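Local coordinates for penicillin-binding protein (Bacillus halodurans, PDB 3TG9) that probably binds penicillin-type beta-lactams through a serine-based active site, as a member of the beta-lactamase and penicillin-binding protein family, at residues T19-K24 with V232-M237; C66-A71 with L162-V167; T98-V103 with P261-E266. All blocks are in the same frame, centred on the assembly; numbering follows the deposited sequence.

Contact 1: residues T19-K24 with V232-M237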
# COMPACT_ATOMS: atom_id res chain seq x y z
N THR B 19 -16.42 -13.55 4.65
CA THR B 19 -16.77 -14.97 4.70
C THR B 19 -17.17 -15.37 6.12
O THR B 19 -16.41 -15.18 7.08
CB THR B 19 -15.60 -15.84 4.25
OG1 THR B 19 -15.33 -15.60 2.87
CG2 THR B 19 -15.93 -17.33 4.46
N ALA B 20 -18.38 -15.92 6.26
CA ALA B 20 -18.84 -16.46 7.54
C ALA B 20 -18.84 -17.98 7.54
O ALA B 20 -18.99 -18.60 6.48
CB ALA B 20 -20.23 -15.93 7.88
N LEU B 21 -18.67 -18.58 8.71
CA LEU B 21 -18.68 -20.03 8.85
C LEU B 21 -19.41 -20.45 10.13
O LEU B 21 -19.33 -19.76 11.16
CB LEU B 21 -17.25 -20.59 8.84
CG LEU B 21 -17.00 -22.06 9.18
CD1 LEU B 21 -15.68 -22.51 8.62
CD2 LEU B 21 -17.03 -22.30 10.68
N MET B 22 -20.13 -21.57 10.07
CA MET B 22 -20.77 -22.15 11.25
C MET B 22 -20.65 -23.66 11.25
O MET B 22 -20.96 -24.31 10.26
CB MET B 22 -22.24 -21.78 11.33
CG MET B 22 -23.07 -22.86 11.99
SD MET B 22 -24.83 -22.65 11.76
CE MET B 22 -25.23 -21.61 13.15
N LYS B 23 -20.20 -24.22 12.36
CA LYS B 23 -20.08 -25.67 12.47
C LYS B 23 -20.72 -26.18 13.76
O LYS B 23 -20.44 -25.66 14.84
CB LYS B 23 -18.62 -26.10 12.38
CG LYS B 23 -18.35 -27.44 13.02
CD LYS B 23 -17.18 -28.14 12.36
CE LYS B 23 -16.84 -29.42 13.09
NZ LYS B 23 -16.59 -30.53 12.14
N LYS B 24 -21.58 -27.18 13.63
CA LYS B 24 -22.27 -27.77 14.77
C LYS B 24 -21.71 -29.14 15.13
O LYS B 24 -22.02 -30.14 14.49
CB LYS B 24 -23.78 -27.87 14.51
CG LYS B 24 -24.40 -26.56 14.06
CD LYS B 24 -25.87 -26.43 14.46
CE LYS B 24 -26.80 -27.05 13.43
NZ LYS B 24 -28.23 -26.72 13.73
N VAL B 232 -6.19 -15.25 8.15
CA VAL B 232 -6.64 -16.63 8.09
C VAL B 232 -7.81 -16.71 7.13
O VAL B 232 -8.36 -15.67 6.74
CB VAL B 232 -7.13 -17.15 9.46
CG1 VAL B 232 -6.03 -17.06 10.51
CG2 VAL B 232 -8.37 -16.39 9.90
N THR B 233 -8.18 -17.93 6.75
CA THR B 233 -9.46 -18.20 6.10
C THR B 233 -10.42 -18.63 7.20
O THR B 233 -9.99 -19.06 8.27
CB THR B 233 -9.34 -19.37 5.11
OG1 THR B 233 -8.91 -20.54 5.82
CG2 THR B 233 -8.33 -19.05 4.01
N ALA B 234 -11.73 -18.52 6.94
CA ALA B 234 -12.74 -18.90 7.93
C ALA B 234 -12.50 -20.30 8.47
O ALA B 234 -12.58 -20.54 9.68
CB ALA B 234 -14.14 -18.79 7.32
N GLU B 235 -12.22 -21.23 7.56
CA GLU B 235 -12.05 -22.63 7.93
C GLU B 235 -10.74 -22.91 8.67
O GLU B 235 -10.70 -23.77 9.53
CB GLU B 235 -12.20 -23.55 6.72
CG GLU B 235 -12.20 -25.01 7.10
CD GLU B 235 -12.61 -25.93 5.96
OE1 GLU B 235 -12.67 -25.45 4.80
OE2 GLU B 235 -12.87 -27.13 6.23
N ASP B 236 -9.67 -22.19 8.34
CA ASP B 236 -8.48 -22.24 9.18
C ASP B 236 -8.77 -21.72 10.61
O ASP B 236 -8.15 -22.15 11.57
CB ASP B 236 -7.32 -21.46 8.55
CG ASP B 236 -6.42 -22.33 7.67
OD1 ASP B 236 -6.82 -23.47 7.34
OD2 ASP B 236 -5.31 -21.88 7.32
N MET B 237 -9.70 -20.78 10.75
CA MET B 237 -10.06 -20.32 12.10
C MET B 237 -10.86 -21.41 12.79
O MET B 237 -10.68 -21.69 13.97
CB MET B 237 -10.83 -19.00 12.10
CG MET B 237 -11.02 -18.43 13.52
SD MET B 237 -9.42 -18.00 14.27
CE MET B 237 -9.82 -17.99 16.03
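The peptide plane that joins A234 to E235, in the first turn of helix 234-245, carries the L21 methyl CD1 over one of its faces, 3.7 Å from E235 CA and 3.8 Å from A234 O. Its opposite face is turned inward to the helix itself. CD1 therefore rests on the flat of the backbone and not at its rim, and it also nears E235 CB at 4.1 Å. L21 gets there because its CG stands anti to the backbone N (chi1 171°), which sends the branched end off strand 18-24 and along the start of the helix. A234 answers from the helix: its single methyl sits against two neighbours on the strand, T19 CG2 at 3.7 Å and L21 CB at 3.9 Å. The small residue lets the helix come close, with the CA atoms of L21 and A234 6.1 Å apart. The methyl of T19 faces A234, while OG1 is hydrogen-bonded to S33 OG and E46 O, so this buried hydroxyl is satisfied. The aliphatic contact is continued by V311, which touches both L21 and A234, and by I31, which touches T19, L21 and E235. The helix start is fixed by T233 as N-cap, whose OG1 accepts a slightly bent bond from D236 N at 3.1 Å (158°). The side chain of the same D236 is held too, its OD2 bonded to S189 OG and E188 N. A20 and M22 touch I327 of the C-terminal helix 320-330, so helices pack on both sides of the strand. Such a layered arrangement, an antiparallel sheet clad by helices on its two faces, is characteristic of the alpha/beta domain of serine beta-lactamases and penicillin-binding proteins.

Contact 2: residues C66-A71 with L162-V167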
# COMPACT_ATOMS: atom_id res chain seq x y z
N CYS B 66 1.65 -19.89 26.31
CA CYS B 66 1.31 -21.06 27.13
C CYS B 66 2.16 -22.26 26.74
O CYS B 66 2.56 -23.04 27.60
CB CYS B 66 -0.18 -21.38 27.01
SG CYS B 66 -1.22 -20.13 27.77
N GLN B 67 2.46 -22.40 25.45
CA GLN B 67 3.28 -23.52 24.99
C GLN B 67 4.68 -23.46 25.57
O GLN B 67 5.28 -24.50 25.87
CB GLN B 67 3.39 -23.56 23.47
CG GLN B 67 2.11 -23.88 22.74
CD GLN B 67 2.30 -23.84 21.25
OE1 GLN B 67 3.16 -23.11 20.75
NE2 GLN B 67 1.51 -24.62 20.52
N LEU B 68 5.20 -22.25 25.72
CA LEU B 68 6.51 -22.07 26.33
C LEU B 68 6.45 -22.43 27.81
O LEU B 68 7.39 -23.01 28.36
CB LEU B 68 6.99 -20.63 26.16
CG LEU B 68 7.16 -20.15 24.71
CD1 LEU B 68 7.63 -18.72 24.69
CD2 LEU B 68 8.14 -21.05 23.97
N VAL B 69 5.35 -22.09 28.46
CA VAL B 69 5.16 -22.48 29.85
C VAL B 69 5.04 -24.00 29.96
O VAL B 69 5.74 -24.62 30.74
CB VAL B 69 3.96 -21.76 30.49
CG1 VAL B 69 3.77 -22.22 31.95
CG2 VAL B 69 4.15 -20.25 30.43
N GLU B 70 4.17 -24.59 29.14
CA GLU B 70 3.99 -26.04 29.15
C GLU B 70 5.28 -26.78 28.85
O GLU B 70 5.48 -27.91 29.30
CB GLU B 70 2.88 -26.48 28.18
CG GLU B 70 2.85 -27.98 27.90
CD GLU B 70 1.63 -28.42 27.09
OE1 GLU B 70 0.64 -27.67 27.07
OE2 GLU B 70 1.67 -29.51 26.48
N ALA B 71 6.16 -26.15 28.08
CA ALA B 71 7.43 -26.77 27.69
C ALA B 71 8.49 -26.53 28.76
O ALA B 71 9.63 -26.99 28.63
CB ALA B 71 7.90 -26.22 26.35
N LEU B 162 7.51 -10.14 22.19
CA LEU B 162 8.94 -10.00 22.43
C LEU B 162 9.46 -11.09 23.37
O LEU B 162 10.60 -11.53 23.25
CB LEU B 162 9.26 -8.60 22.96
CG LEU B 162 9.10 -7.55 21.86
CD1 LEU B 162 9.25 -6.13 22.40
CD2 LEU B 162 10.10 -7.81 20.75
N VAL B 163 8.62 -11.53 24.30
CA VAL B 163 9.00 -12.63 25.17
C VAL B 163 9.09 -13.93 24.39
O VAL B 163 10.04 -14.69 24.53
CB VAL B 163 8.04 -12.78 26.36
CG1 VAL B 163 8.32 -14.07 27.11
CG2 VAL B 163 8.16 -11.57 27.29
N VAL B 164 8.10 -14.17 23.53
CA VAL B 164 8.11 -15.37 22.71
C VAL B 164 9.37 -15.45 21.87
O VAL B 164 9.97 -16.51 21.72
CB VAL B 164 6.88 -15.44 21.78
CG1 VAL B 164 7.07 -16.52 20.72
CG2 VAL B 164 5.61 -15.70 22.59
N GLU B 165 9.79 -14.30 21.34
CA GLU B 165 10.98 -14.23 20.50
C GLU B 165 12.23 -14.48 21.33
O GLU B 165 13.12 -15.24 20.94
CB GLU B 165 11.08 -12.87 19.80
CG GLU B 165 10.04 -12.65 18.72
CD GLU B 165 10.22 -11.35 17.96
OE1 GLU B 165 10.90 -10.43 18.47
OE2 GLU B 165 9.68 -11.24 16.84
N SER B 166 12.28 -13.81 22.47
CA SER B 166 13.44 -13.86 23.36
C SER B 166 13.65 -15.26 23.93
O SER B 166 14.79 -15.70 24.11
CB SER B 166 13.28 -12.84 24.49
OG SER B 166 14.48 -12.69 25.21
N VAL B 167 12.55 -15.95 24.20
CA VAL B 167 12.59 -17.30 24.74
C VAL B 167 12.83 -18.35 23.66
O VAL B 167 13.52 -19.34 23.89
CB VAL B 167 11.27 -17.66 25.47
CG1 VAL B 167 11.21 -19.14 25.80
CG2 VAL B 167 11.09 -16.80 26.73
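Beside V164, one of the two valines that receive L68, the carboxylate oxygen OE2 of E165 is gripped twice, by a salt bridge to R129 NH2 and by the backbone N of F172. The bond to F172 ties helix 155-168 to the start of helix 172-182, and R129 brings in the long connection that precedes helix 155-168, on the side turned away from L68. Across the contact the interaction is wholly apolar. L68 and V167 reach toward each other tip to tip, L68 CD1 lying 3.8 Å from V167 CG1 and its sister methyl CD2 4.1 Å from the same atom. CD1 does double duty: it also settles on the backbone of the preceding turn, 3.9 Å from V164 CA and 4.2 Å from V164 CG2. One leucine branch thus bridges two residues three apart on the facing helix. The extended end of L68, with chi2 at 180°, carries CD1 to the facing helix, where the CA atoms of L68 and V164 are 7.8 Å apart. Y175 of helix 172-182 touches both L68 and V164, and I65 adds contacts to V163 and V164 one turn earlier. Q67, next to L68, has its amide held by Y175 OH, N179 O and L249 O. This leucine-to-valine packing between helices 58-70 and 155-168 belongs to the helical region of the beta-lactamase fold, where helix 58-70 probably begins with the lysine of the SxxK motif.

Contact 3: residues T98-V103 with P261-E266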
# COMPACT_ATOMS: atom_id res chain seq x y z
N THR B 98 -3.67 -11.09 30.73
CA THR B 98 -5.01 -10.77 31.18
C THR B 98 -5.30 -9.27 31.13
O THR B 98 -6.36 -8.83 31.55
CB THR B 98 -5.26 -11.28 32.61
OG1 THR B 98 -4.27 -10.73 33.49
CG2 THR B 98 -5.19 -12.80 32.66
N HIS B 99 -4.35 -8.49 30.63
CA HIS B 99 -4.53 -7.05 30.50
C HIS B 99 -4.64 -6.39 31.87
O HIS B 99 -5.46 -5.49 32.06
CB HIS B 99 -5.80 -6.73 29.71
CG HIS B 99 -5.75 -7.16 28.28
ND1 HIS B 99 -4.97 -6.53 27.34
CD2 HIS B 99 -6.41 -8.15 27.63
CE1 HIS B 99 -5.14 -7.12 26.17
NE2 HIS B 99 -6.01 -8.10 26.32
N THR B 100 -3.81 -6.83 32.81
CA THR B 100 -3.80 -6.22 34.14
C THR B 100 -2.41 -5.70 34.50
O THR B 100 -2.13 -5.43 35.67
CB THR B 100 -4.28 -7.22 35.21
OG1 THR B 100 -3.50 -8.42 35.12
CG2 THR B 100 -5.75 -7.57 35.01
N SER B 101 -1.55 -5.56 33.49
CA SER B 101 -0.15 -5.22 33.69
C SER B 101 0.11 -3.76 34.07
O SER B 101 1.12 -3.45 34.70
CB SER B 101 0.66 -5.53 32.43
OG SER B 101 0.43 -4.53 31.45
N GLY B 102 -0.79 -2.88 33.66
CA GLY B 102 -0.63 -1.46 33.90
C GLY B 102 0.35 -0.73 32.98
O GLY B 102 0.51 0.48 33.10
N VAL B 103 1.01 -1.46 32.08
CA VAL B 103 1.95 -0.83 31.15
C VAL B 103 1.27 0.26 30.31
O VAL B 103 0.06 0.23 30.11
CB VAL B 103 2.61 -1.85 30.19
CG1 VAL B 103 3.41 -2.87 30.98
CG2 VAL B 103 1.56 -2.55 29.33
N PRO B 261 -11.52 -18.02 33.40
CA PRO B 261 -11.92 -16.62 33.59
C PRO B 261 -11.11 -16.00 34.72
O PRO B 261 -11.59 -15.96 35.86
CB PRO B 261 -13.39 -16.71 33.98
CG PRO B 261 -13.82 -18.09 33.63
CD PRO B 261 -12.60 -18.95 33.77
N HIS B 262 -9.90 -15.54 34.41
CA HIS B 262 -9.01 -14.93 35.39
C HIS B 262 -9.47 -13.56 35.80
O HIS B 262 -9.30 -13.15 36.94
CB HIS B 262 -7.59 -14.81 34.82
CG HIS B 262 -6.94 -16.12 34.52
ND1 HIS B 262 -6.79 -16.60 33.24
CD2 HIS B 262 -6.40 -17.06 35.33
CE1 HIS B 262 -6.20 -17.78 33.27
NE2 HIS B 262 -5.95 -18.08 34.53
N VAL B 263 -10.05 -12.82 34.86
CA VAL B 263 -10.49 -11.46 35.13
C VAL B 263 -11.97 -11.36 34.84
O VAL B 263 -12.47 -11.97 33.89
CB VAL B 263 -9.75 -10.43 34.23
CG1 VAL B 263 -10.17 -9.01 34.60
CG2 VAL B 263 -8.25 -10.59 34.35
N HIS B 264 -12.68 -10.62 35.68
CA HIS B 264 -14.05 -10.24 35.38
C HIS B 264 -14.02 -8.79 34.92
O HIS B 264 -13.55 -7.93 35.66
CB HIS B 264 -14.94 -10.39 36.60
CG HIS B 264 -16.38 -10.06 36.35
ND1 HIS B 264 -17.30 -9.92 37.37
CD2 HIS B 264 -17.05 -9.83 35.20
CE1 HIS B 264 -18.48 -9.62 36.85
NE2 HIS B 264 -18.35 -9.57 35.54
N CYS B 265 -14.50 -8.53 33.71
CA CYS B 265 -14.46 -7.17 33.16
C CYS B 265 -15.72 -6.38 33.49
O CYS B 265 -15.64 -5.26 34.02
CB CYS B 265 -14.26 -7.22 31.65
SG CYS B 265 -13.08 -8.46 31.16
N GLU B 266 -16.87 -6.94 33.14
CA GLU B 266 -18.16 -6.35 33.48
C GLU B 266 -19.27 -7.32 33.13
O GLU B 266 -19.21 -7.99 32.10
CB GLU B 266 -18.37 -5.03 32.74
CG GLU B 266 -18.76 -5.19 31.28
CD GLU B 266 -19.47 -3.96 30.73
OE1 GLU B 266 -19.98 -4.03 29.59
OE2 GLU B 266 -19.51 -2.92 31.43
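T98, the last residue before a Schellman motif at H99, meets V263 at a classic beta bulge, where H262 and V263 both face Y271. The contact joins the end of helix 93-98 to the outermost strand, 263-266, of the large antiparallel sheet. The side chains of T98 and V263 are set obliquely, so that the methyl V263 CG2 comes in close to T98 CB, at 3.5 Å, and lies 3.8 Å from T98 O. The same methyl reaches T100 CG2 at 4.0 Å, but there the two side chains slide past each other in opposite directions, alongside and not head-on. With CG1 of V263 anti to the backbone N (chi1 -176°), CG2 is left beside that N, and it is this methyl that meets both threonines. H262 approaches differently: it crosses T98 at about a right angle, its CB lying 3.8 Å from T98 CG2. Its ring is stacked with Y273 and meets H94 edge-to-face. Between the two threonines, H99 takes positive phi and directs its imidazole into an aromatic cluster of Y152, F157 and Y271, while its backbone is bonded to H151. The strand itself is held by backbone bonds between V263 and Y271. The threonine hydroxyls turn back to the preceding helix 93-98: T98 OG1 is bonded to H94 O, which ties the start of the loop to the last turn of the helix. T100 OG1 lies 2.9 Å from T98 OG1 and also near H95 O, and its proton may go to either. Further on, S101 forms an ST turn, its OG accepting from V103 N at 3.2 Å with an N-H...O angle of 167°.

The three contacts lie within one beta-lactamase-type fold without touching. Contacts 1 and 3 both reach the large antiparallel sheet, on opposite sides of the chain's centre and 28 Å apart between centres: strand 18-24 lies next to one border, strand 263-266 forms the other. Contact 2, purely helical, has its centre 28 Å from that of contact 1 and 20 Å from that of contact 3. Along the chain contact 2 is nested inside the loop closed by contact 1, whereas contact 3 alternates with both. Most helices fall between strands 30-34 and 263-266, so N- and C-terminal parts build the sheet; contacts 1 and 3 join the intervening chain to it, while contact 2 pairs two helices.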